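Local coordinates for protein NAD(P)H-flavin oxidoreductase (Agrobacterium tumefaciens str. C58, PDB 2FRE) that binds flavin mononucleotide and probably uses NAD(P)H to carry out flavin-dependent reductions, at residues D14-D19 / L121-H126; Q53-V58 / G115-S120; V58-D63 / P68-L73. One frame throughout, in Å; residues are numbered along the deposited sequence.

Interaction 1: residues D14-D19 / L121-H126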
loop_
_atom_site.group_PDB
_atom_site.type_symbol
_atom_site.label_atom_id
_atom_site.label_comp_id
_atom_site.label_asym_id
_atom_site.label_seq_id
_atom_site.Cartn_x
_atom_site.Cartn_y
_atom_site.Cartn_z
ATOM N N ASP A 14 -6.267 -7.613 13.287
ATOM C CA ASP A 14 -6.155 -8.964 12.786
ATOM C C ASP A 14 -4.703 -9.359 12.932
ATOM O O ASP A 14 -3.824 -8.569 12.609
ATOM C CB ASP A 14 -6.567 -9.068 11.324
ATOM C CG ASP A 14 -6.743 -10.506 10.881
ATOM O OD1 ASP A 14 -5.743 -11.252 10.846
ATOM O OD2 ASP A 14 -7.892 -10.890 10.590
ATOM N N PRO A 15 -4.439 -10.573 13.448
ATOM C CA PRO A 15 -3.039 -10.974 13.610
ATOM C C PRO A 15 -2.220 -10.963 12.329
ATOM O O PRO A 15 -0.988 -10.894 12.386
ATOM C CB PRO A 15 -3.147 -12.397 14.166
ATOM C CG PRO A 15 -4.480 -12.478 14.774
ATOM C CD PRO A 15 -5.363 -11.606 13.952
ATOM N N LEU A 16 -2.886 -11.047 11.184
ATOM C CA LEU A 16 -2.196 -10.958 9.906
ATOM C C LEU A 16 -1.313 -9.711 9.824
ATOM O O LEU A 16 -0.235 -9.748 9.241
ATOM C CB LEU A 16 -3.182 -10.996 8.749
ATOM C CG LEU A 16 -3.957 -12.307 8.533
ATOM C CD1 LEU A 16 -5.168 -12.082 7.633
ATOM C CD2 LEU A 16 -3.078 -13.415 7.974
ATOM N N PHE A 17 -1.751 -8.605 10.410
ATOM C CA PHE A 17 -0.966 -7.359 10.318
ATOM C C PHE A 17 0.308 -7.371 11.165
ATOM O O PHE A 17 1.265 -6.654 10.860
ATOM C CB PHE A 17 -1.857 -6.172 10.682
ATOM C CG PHE A 17 -2.959 -5.966 9.705
ATOM C CD1 PHE A 17 -2.685 -5.458 8.440
ATOM C CD2 PHE A 17 -4.263 -6.285 10.032
ATOM C CE1 PHE A 17 -3.687 -5.268 7.526
ATOM C CE2 PHE A 17 -5.276 -6.100 9.101
ATOM C CZ PHE A 17 -4.979 -5.588 7.860
ATOM N N LEU A 18 0.331 -8.187 12.217
ATOM C CA LEU A 18 1.534 -8.393 13.015
ATOM C C LEU A 18 2.409 -9.537 12.480
ATOM O O LEU A 18 3.633 -9.518 12.651
ATOM C CB LEU A 18 1.141 -8.689 14.471
ATOM C CG LEU A 18 0.239 -7.657 15.150
ATOM C CD1 LEU A 18 0.034 -8.024 16.640
ATOM C CD2 LEU A 18 0.837 -6.285 15.064
ATOM N N ASP A 19 1.772 -10.551 11.900
ATOM C CA ASP A 19 2.466 -11.751 11.399
ATOM C C ASP A 19 3.231 -11.489 10.120
ATOM O O ASP A 19 4.239 -12.147 9.874
ATOM C CB ASP A 19 1.478 -12.909 11.194
ATOM C CG ASP A 19 0.964 -13.444 12.497
ATOM O OD1 ASP A 19 1.634 -13.251 13.531
ATOM O OD2 ASP A 19 -0.101 -14.057 12.500
ATOM N N LEU A 121 0.727 -7.467 -2.413
ATOM C CA LEU A 121 1.759 -8.466 -2.770
ATOM C C LEU A 121 2.330 -9.177 -1.523
ATOM O O LEU A 121 2.385 -10.419 -1.443
ATOM C CB LEU A 121 2.881 -7.754 -3.543
ATOM C CG LEU A 121 3.971 -8.545 -4.267
ATOM C CD1 LEU A 121 4.694 -7.614 -5.234
ATOM C CD2 LEU A 121 4.933 -9.206 -3.290
ATOM N N ALA A 122 2.772 -8.360 -0.568
ATOM C CA ALA A 122 3.342 -8.851 0.700
ATOM C C ALA A 122 2.338 -9.681 1.497
ATOM O O ALA A 122 2.690 -10.723 2.095
ATOM C CB ALA A 122 3.840 -7.682 1.517
HETATM N N MSE A 123 1.089 -9.247 1.482
HETATM C CA MSE A 123 0.022 -9.928 2.187
HETATM C C MSE A 123 -0.300 -11.273 1.559
HETATM O O MSE A 123 -0.407 -12.269 2.243
HETATM C CB MSE A 123 -1.212 -9.038 2.239
HETATM C CG MSE A 123 -2.249 -9.450 3.234
HETATM SE SE MSE A 123 -1.539 -9.603 5.055
HETATM C CE MSE A 123 -1.447 -11.085 5.078
ATOM N N GLN A 124 -0.443 -11.287 0.247
ATOM C CA GLN A 124 -0.710 -12.551 -0.449
ATOM C C GLN A 124 0.452 -13.544 -0.287
ATOM O O GLN A 124 0.234 -14.747 -0.050
ATOM C CB GLN A 124 -1.069 -12.325 -1.923
ATOM C CG GLN A 124 -1.549 -13.587 -2.671
ATOM C CD GLN A 124 -2.697 -14.335 -2.018
ATOM O OE1 GLN A 124 -2.507 -15.259 -1.164
ATOM N NE2 GLN A 124 -3.894 -14.007 -2.440
ATOM N N ALA A 125 1.675 -13.042 -0.379
ATOM C CA ALA A 125 2.875 -13.848 -0.110
ATOM C C ALA A 125 2.815 -14.470 1.299
ATOM O O ALA A 125 2.986 -15.688 1.471
ATOM C CB ALA A 125 4.140 -12.990 -0.263
ATOM N N HIS A 126 2.600 -13.617 2.296
ATOM C CA HIS A 126 2.372 -14.070 3.663
ATOM C C HIS A 126 1.322 -15.180 3.758
ATOM O O HIS A 126 1.553 -16.231 4.389
ATOM C CB HIS A 126 1.956 -12.922 4.593
ATOM C CG HIS A 126 1.775 -13.386 6.001
ATOM N ND1 HIS A 126 0.533 -13.568 6.570
ATOM C CD2 HIS A 126 2.672 -13.780 6.923
ATOM C CE1 HIS A 126 0.678 -14.039 7.792
ATOM N NE2 HIS A 126 1.967 -14.202 8.024
#
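Leu16 and Asp19, one turn apart in the short helix 16-19, face Met123 and His126, one turn apart near the C-terminal end of helix 110-127. In the two closest CA pairs, Leu16 with Met123 and Asp19 with His126, the CA atoms are 8.1 Å apart, so the spacing stays even along the contact. No hydrogen bond crosses it. His126, with CG anti to its backbone N (chi1 -178°), extends its imidazole to the short helix. Leu16 CD2 lies at the edge of that ring, in its plane, 3.8 Å from His126 CE1. Asp19 CB approaches the same ring obliquely, 3.5 Å from His126 NE2. The Asp19 carboxylate is not bonded to the imidazole: Asp19 OD2 stays 4.9 Å from His126 NE2, and OD1 is hydrogen-bonded to Ser4 OG.

Topologically, the contact sets the N-terminal arm of this nitroreductase-type fold against the long helix at the dimer interface. Met123, modelled as selenomethionine, also packs on Met123 of the second subunit, and Phe17 on Gln124 of that subunit. Bends at chi2 and chi3 turn the Met123 chain so that its terminal CE reaches Leu16, 4.1 Å from CD2 and equally far from CB. The short helix is capped by its own chain: Asp14 OD1 accepts from Leu16 N at 2.9 Å through its anti lone pair, nearly straight at 167°.

Interaction 2: residues Q53-V58 / G115-S120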
loop_
_atom_site.group_PDB
_atom_site.type_symbol
_atom_site.label_atom_id
_atom_site.label_comp_id
_atom_site.label_asym_id
_atom_site.label_seq_id
_atom_site.Cartn_x
_atom_site.Cartn_y
_atom_site.Cartn_z
ATOM N N GLN A 53 -4.555 1.698 -12.418
ATOM C CA GLN A 53 -3.706 0.525 -12.201
ATOM C C GLN A 53 -2.295 0.781 -12.731
ATOM O O GLN A 53 -1.865 0.131 -13.703
ATOM C CB GLN A 53 -4.318 -0.718 -12.867
ATOM C CG GLN A 53 -5.773 -1.004 -12.485
ATOM C CD GLN A 53 -6.457 -1.984 -13.442
ATOM O OE1 GLN A 53 -6.073 -3.152 -13.534
ATOM N NE2 GLN A 53 -7.463 -1.508 -14.157
ATOM N N PRO A 54 -1.594 1.765 -12.137
ATOM C CA PRO A 54 -0.306 2.247 -12.655
ATOM C C PRO A 54 0.904 1.348 -12.352
ATOM O O PRO A 54 1.965 1.546 -12.928
ATOM C CB PRO A 54 -0.148 3.611 -11.969
ATOM C CG PRO A 54 -0.850 3.409 -10.625
ATOM C CD PRO A 54 -2.034 2.531 -10.955
ATOM N N TRP A 55 0.739 0.379 -11.469
ATOM C CA TRP A 55 1.805 -0.575 -11.143
ATOM C C TRP A 55 2.201 -1.500 -12.295
ATOM O O TRP A 55 1.367 -1.920 -13.105
ATOM C CB TRP A 55 1.396 -1.453 -9.955
ATOM C CG TRP A 55 -0.041 -1.922 -10.043
ATOM C CD1 TRP A 55 -0.550 -2.895 -10.846
ATOM C CD2 TRP A 55 -1.145 -1.379 -9.318
ATOM N NE1 TRP A 55 -1.907 -2.986 -10.672
ATOM C CE2 TRP A 55 -2.295 -2.069 -9.728
ATOM C CE3 TRP A 55 -1.270 -0.356 -8.373
ATOM C CZ2 TRP A 55 -3.549 -1.809 -9.189
ATOM C CZ3 TRP A 55 -2.497 -0.092 -7.853
ATOM C CH2 TRP A 55 -3.635 -0.807 -8.271
ATOM N N ARG A 56 3.489 -1.826 -12.337
ATOM C CA ARG A 56 4.015 -2.897 -13.153
ATOM C C ARG A 56 5.000 -3.702 -12.302
ATOM O O ARG A 56 5.598 -3.174 -11.351
ATOM C CB ARG A 56 4.740 -2.352 -14.383
ATOM C CG ARG A 56 3.923 -1.414 -15.240
ATOM C CD ARG A 56 2.812 -2.122 -15.997
ATOM N NE ARG A 56 2.188 -1.214 -16.954
ATOM C CZ ARG A 56 1.176 -0.378 -16.668
ATOM N NH1 ARG A 56 0.635 -0.319 -15.457
ATOM N NH2 ARG A 56 0.693 0.412 -17.612
ATOM N N PHE A 57 5.164 -4.976 -12.657
ATOM C CA PHE A 57 6.091 -5.895 -11.958
ATOM C C PHE A 57 6.993 -6.619 -12.963
ATOM O O PHE A 57 6.505 -7.275 -13.897
ATOM C CB PHE A 57 5.311 -6.925 -11.160
ATOM C CG PHE A 57 4.206 -6.327 -10.357
ATOM C CD1 PHE A 57 4.475 -5.674 -9.174
ATOM C CD2 PHE A 57 2.888 -6.392 -10.802
ATOM C CE1 PHE A 57 3.462 -5.095 -8.441
ATOM C CE2 PHE A 57 1.864 -5.784 -10.071
ATOM C CZ PHE A 57 2.161 -5.147 -8.889
ATOM N N VAL A 58 8.301 -6.512 -12.767
ATOM C CA VAL A 58 9.256 -7.271 -13.578
ATOM C C VAL A 58 9.947 -8.253 -12.627
ATOM O O VAL A 58 10.560 -7.854 -11.641
ATOM C CB VAL A 58 10.240 -6.340 -14.295
ATOM C CG1 VAL A 58 11.179 -7.111 -15.200
ATOM C CG2 VAL A 58 9.441 -5.312 -15.117
ATOM N N GLY A 115 2.271 1.438 -3.875
ATOM C CA GLY A 115 2.449 0.990 -2.486
ATOM C C GLY A 115 1.321 0.117 -1.980
ATOM O O GLY A 115 1.558 -0.890 -1.287
ATOM N N ALA A 116 0.090 0.496 -2.321
ATOM C CA ALA A 116 -1.069 -0.352 -2.066
ATOM C C ALA A 116 -0.945 -1.734 -2.730
ATOM O O ALA A 116 -1.235 -2.755 -2.123
ATOM C CB ALA A 116 -2.363 0.348 -2.499
ATOM N N ALA A 117 -0.519 -1.756 -3.987
ATOM C CA ALA A 117 -0.259 -3.011 -4.693
ATOM C C ALA A 117 0.868 -3.821 -4.015
ATOM O O ALA A 117 0.791 -5.047 -3.882
ATOM C CB ALA A 117 0.080 -2.720 -6.131
ATOM N N TRP A 118 1.914 -3.129 -3.585
ATOM C CA TRP A 118 3.000 -3.775 -2.874
ATOM C C TRP A 118 2.549 -4.393 -1.553
ATOM O O TRP A 118 2.919 -5.539 -1.269
ATOM C CB TRP A 118 4.171 -2.813 -2.690
ATOM C CG TRP A 118 4.854 -2.845 -1.361
ATOM C CD1 TRP A 118 4.871 -1.842 -0.443
ATOM C CD2 TRP A 118 5.674 -3.896 -0.837
ATOM N NE1 TRP A 118 5.646 -2.214 0.653
ATOM C CE2 TRP A 118 6.139 -3.472 0.433
ATOM C CE3 TRP A 118 6.043 -5.164 -1.303
ATOM C CZ2 TRP A 118 6.954 -4.273 1.243
ATOM C CZ3 TRP A 118 6.863 -5.969 -0.503
ATOM C CH2 TRP A 118 7.309 -5.511 0.767
ATOM N N PHE A 119 1.746 -3.684 -0.758
ATOM C CA PHE A 119 1.248 -4.301 0.483
ATOM C C PHE A 119 0.431 -5.538 0.155
ATOM O O PHE A 119 0.527 -6.563 0.831
ATOM C CB PHE A 119 0.434 -3.373 1.380
ATOM C CG PHE A 119 0.172 -3.977 2.694
ATOM C CD1 PHE A 119 1.116 -3.900 3.698
ATOM C CD2 PHE A 119 -0.953 -4.762 2.894
ATOM C CE1 PHE A 119 0.920 -4.545 4.920
ATOM C CE2 PHE A 119 -1.164 -5.400 4.096
ATOM C CZ PHE A 119 -0.237 -5.308 5.112
ATOM N N SER A 120 -0.399 -5.424 -0.872
ATOM C CA SER A 120 -1.225 -6.532 -1.310
ATOM C C SER A 120 -0.353 -7.734 -1.681
ATOM O O SER A 120 -0.644 -8.869 -1.296
ATOM C CB SER A 120 -2.071 -6.087 -2.505
ATOM O OG SER A 120 -3.021 -5.096 -2.139
#
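Trp55 overlaps the methyl of Ala117 obliquely: Ala117 CB stands 3.4 Å above the plane of the Trp55 indole and is displaced toward the rim. The methyl sits by the six-membered ring, nearest Trp55 CE3 at 3.5 Å. This is sheet-on-helix packing in the nitroreductase-type alpha+beta fold: strand 55-61, at the border of this chain's sheet, which continues into the second subunit, meets helix 110-127 through side chains alone, with the CA atoms of Trp55 and Ala117 7.2 Å apart. A chi1 of 43°, with Trp55 CG between the backbone N and the carbonyl carbon, turns the indole across toward the helix. On the other side of the ring plane Gln53 CA and Pro54 CD lie toward the rim, so loop and helix flank the ring.

Phe57, two residues along the strand and on the same side, meets Ala117 differently: its edge is presented, with CZ 4.2 Å from Ala117 CB and the methyl near the ring plane. One methyl thus serves two aromatic rings. Helix 33-44 adds Leu40 and Ala43 against Phe57. Trp118, the next residue of the helix, turns away from the strand, touches the bound flavin mononucleotide and meets Phe112 of the second subunit ring to ring.

Arg56 folds back along its own strand, its NH1 donating to Trp55 O at 2.9 Å. The N-H points nearly straight at the oxygen, which lies in the guanidinium plane, but NH1 itself sits above the carbonyl plane, 59° out of it.

Interaction 3: residues V58-D63 / P68-L73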
loop_
_atom_site.group_PDB
_atom_site.type_symbol
_atom_site.label_atom_id
_atom_site.label_comp_id
_atom_site.label_asym_id
_atom_site.label_seq_id
_atom_site.Cartn_x
_atom_site.Cartn_y
_atom_site.Cartn_z
ATOM N N VAL A 58 8.301 -6.512 -12.767
ATOM C CA VAL A 58 9.256 -7.271 -13.578
ATOM C C VAL A 58 9.947 -8.253 -12.627
ATOM O O VAL A 58 10.560 -7.854 -11.641
ATOM C CB VAL A 58 10.240 -6.340 -14.295
ATOM C CG1 VAL A 58 11.179 -7.111 -15.200
ATOM C CG2 VAL A 58 9.441 -5.312 -15.117
ATOM N N TYR A 59 9.793 -9.539 -12.909
ATOM C CA TYR A 59 10.188 -10.581 -11.976
ATOM C C TYR A 59 11.072 -11.671 -12.580
ATOM O O TYR A 59 11.086 -11.895 -13.796
ATOM C CB TYR A 59 8.933 -11.202 -11.347
ATOM C CG TYR A 59 8.059 -11.978 -12.315
ATOM C CD1 TYR A 59 8.318 -13.320 -12.597
ATOM C CD2 TYR A 59 6.986 -11.367 -12.956
ATOM C CE1 TYR A 59 7.511 -14.036 -13.487
ATOM C CE2 TYR A 59 6.184 -12.064 -13.831
ATOM C CZ TYR A 59 6.460 -13.396 -14.096
ATOM O OH TYR A 59 5.642 -14.077 -14.960
ATOM N N ALA A 60 11.791 -12.353 -11.692
ATOM C CA ALA A 60 12.635 -13.494 -12.034
ATOM C C ALA A 60 12.611 -14.524 -10.894
ATOM O O ALA A 60 12.686 -14.157 -9.719
ATOM C CB ALA A 60 14.051 -13.034 -12.299
ATOM N N HIS A 61 12.472 -15.796 -11.251
ATOM C CA HIS A 61 12.642 -16.898 -10.297
ATOM C C HIS A 61 14.116 -17.236 -10.121
ATOM O O HIS A 61 14.942 -17.012 -11.008
ATOM C CB HIS A 61 11.917 -18.151 -10.785
ATOM C CG HIS A 61 10.430 -18.088 -10.639
ATOM N ND1 HIS A 61 9.770 -18.577 -9.529
ATOM C CD2 HIS A 61 9.470 -17.619 -11.476
ATOM C CE1 HIS A 61 8.471 -18.390 -9.682
ATOM N NE2 HIS A 61 8.262 -17.825 -10.860
ATOM N N LYS A 62 14.422 -17.836 -8.985
ATOM C CA LYS A 62 15.765 -18.321 -8.689
ATOM C C LYS A 62 16.389 -19.182 -9.806
ATOM O O LYS A 62 17.605 -19.107 -10.012
ATOM C CB LYS A 62 15.760 -19.117 -7.382
ATOM C CG LYS A 62 16.972 -18.864 -6.547
ATOM C CD LYS A 62 17.598 -20.139 -6.100
ATOM C CE LYS A 62 18.743 -19.846 -5.145
ATOM N NZ LYS A 62 18.448 -18.579 -4.418
ATOM N N ASP A 63 15.568 -19.956 -10.534
ATOM C CA ASP A 63 16.033 -20.773 -11.704
ATOM C C ASP A 63 16.140 -20.057 -13.060
ATOM O O ASP A 63 16.431 -20.686 -14.079
ATOM C CB ASP A 63 15.154 -22.021 -11.893
ATOM C CG ASP A 63 13.761 -21.715 -12.502
ATOM O OD1 ASP A 63 13.305 -20.562 -12.492
ATOM O OD2 ASP A 63 13.097 -22.667 -12.978
ATOM N N PRO A 68 21.001 -13.879 -12.034
ATOM C CA PRO A 68 22.177 -13.109 -11.591
ATOM C C PRO A 68 22.120 -11.619 -11.924
ATOM O O PRO A 68 22.657 -10.776 -11.169
ATOM C CB PRO A 68 23.358 -13.779 -12.313
ATOM C CG PRO A 68 22.791 -14.694 -13.321
ATOM C CD PRO A 68 21.350 -14.940 -12.998
ATOM N N LEU A 69 21.465 -11.289 -13.030
ATOM C CA LEU A 69 21.250 -9.898 -13.371
ATOM C C LEU A 69 20.365 -9.230 -12.325
ATOM O O LEU A 69 20.650 -8.114 -11.885
ATOM C CB LEU A 69 20.630 -9.770 -14.755
ATOM C CG LEU A 69 20.130 -8.365 -15.131
ATOM C CD1 LEU A 69 21.280 -7.333 -15.187
ATOM C CD2 LEU A 69 19.419 -8.467 -16.453
ATOM N N PHE A 70 19.281 -9.894 -11.945
ATOM C CA PHE A 70 18.387 -9.350 -10.927
ATOM C C PHE A 70 19.118 -9.166 -9.598
ATOM O O PHE A 70 18.929 -8.169 -8.928
ATOM C CB PHE A 70 17.147 -10.236 -10.753
ATOM C CG PHE A 70 16.056 -9.947 -11.742
ATOM C CD1 PHE A 70 16.260 -10.116 -13.101
ATOM C CD2 PHE A 70 14.807 -9.497 -11.310
ATOM C CE1 PHE A 70 15.231 -9.824 -14.037
ATOM C CE2 PHE A 70 13.784 -9.216 -12.240
ATOM C CZ PHE A 70 13.995 -9.375 -13.581
ATOM N N VAL A 71 19.975 -10.116 -9.235
ATOM C CA VAL A 71 20.774 -9.990 -8.011
ATOM C C VAL A 71 21.734 -8.785 -8.075
ATOM O O VAL A 71 21.846 -8.010 -7.118
ATOM C CB VAL A 71 21.595 -11.253 -7.735
ATOM C CG1 VAL A 71 22.581 -11.013 -6.605
ATOM C CG2 VAL A 71 20.677 -12.450 -7.399
ATOM N N GLU A 72 22.406 -8.597 -9.205
ATOM C CA GLU A 72 23.478 -7.596 -9.254
ATOM C C GLU A 72 22.933 -6.181 -9.417
ATOM O O GLU A 72 23.694 -5.222 -9.282
ATOM C CB GLU A 72 24.517 -7.950 -10.322
ATOM C CG GLU A 72 24.108 -7.654 -11.728
ATOM C CD GLU A 72 25.101 -8.189 -12.744
ATOM O OE1 GLU A 72 26.318 -7.878 -12.650
ATOM O OE2 GLU A 72 24.646 -8.910 -13.654
ATOM N N LEU A 73 21.619 -6.073 -9.686
ATOM C CA LEU A 73 20.883 -4.816 -9.714
ATOM C C LEU A 73 20.518 -4.321 -8.307
ATOM O O LEU A 73 20.062 -3.193 -8.141
ATOM C CB LEU A 73 19.613 -4.938 -10.559
ATOM C CG LEU A 73 19.831 -5.033 -12.078
ATOM C CD1 LEU A 73 18.506 -5.328 -12.777
ATOM C CD2 LEU A 73 20.456 -3.770 -12.609
#
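Phe70 projects from helix 67-72 onto strand 55-61, and its atoms meet the strand in sequence. CB points toward the strand, and a chi1 of -84°, with CG anti to the carbonyl carbon, carries the ring on from there and under Ala60. At Phe70 CG the methyl carbon Ala60 CB is 3.7 Å away. CG, CD1, CD2 and CE1 lie at almost equal distances from this methyl, as expected when it is centred on the face: a CH-pi contact with Ala60 CB 3.5 Å from the Phe70 ring centroid and only 4° off the normal.

The arrangement is a beta-alpha connection of the nitroreductase-type fold: the chain leaves the strand, turns, and within a few residues enters a helix packed against it, the strand and helix axes passing 9.1 Å apart at a crossing angle of -119°. Farther out, CE2 meets backbone: Val58 O approaches the ring edge, 3.6 Å from Phe70 CE2. The Tyr59 carbonyl comes in obliquely, its carbon Tyr59 C 3.8 Å from Phe70 CZ. The side-chain partner of that tip is Val58, whose CG1 lies 4.0 Å from Phe70 CZ, the two side chains crossing at about a right angle. Leu147 also packs on Phe70, and Gly193 of the second subunit reaches the same residue.

Interaction 1 joins the two most distant pieces of sequence, interaction 2 falls within the span it closes, and interaction 3, a local return between neighbouring elements, falls within that of interaction 2. Helix 110-127 is common to interactions 1 and 2, whose centres lie 16 Å apart; they touch, for example where Phe17 CD1 meets Phe119 CZ at 4.1 Å. Strand 55-61 is common to interactions 2 and 3, 18 Å apart between centres, with Val58 in both. Interactions 1 and 3 do not touch, their centres 24 Å apart on opposite sides of the chain's centre. Together they trace a path from N-terminal arm through helix to sheet, and all three border the second subunit, consistent with a fold built around its dimer interface.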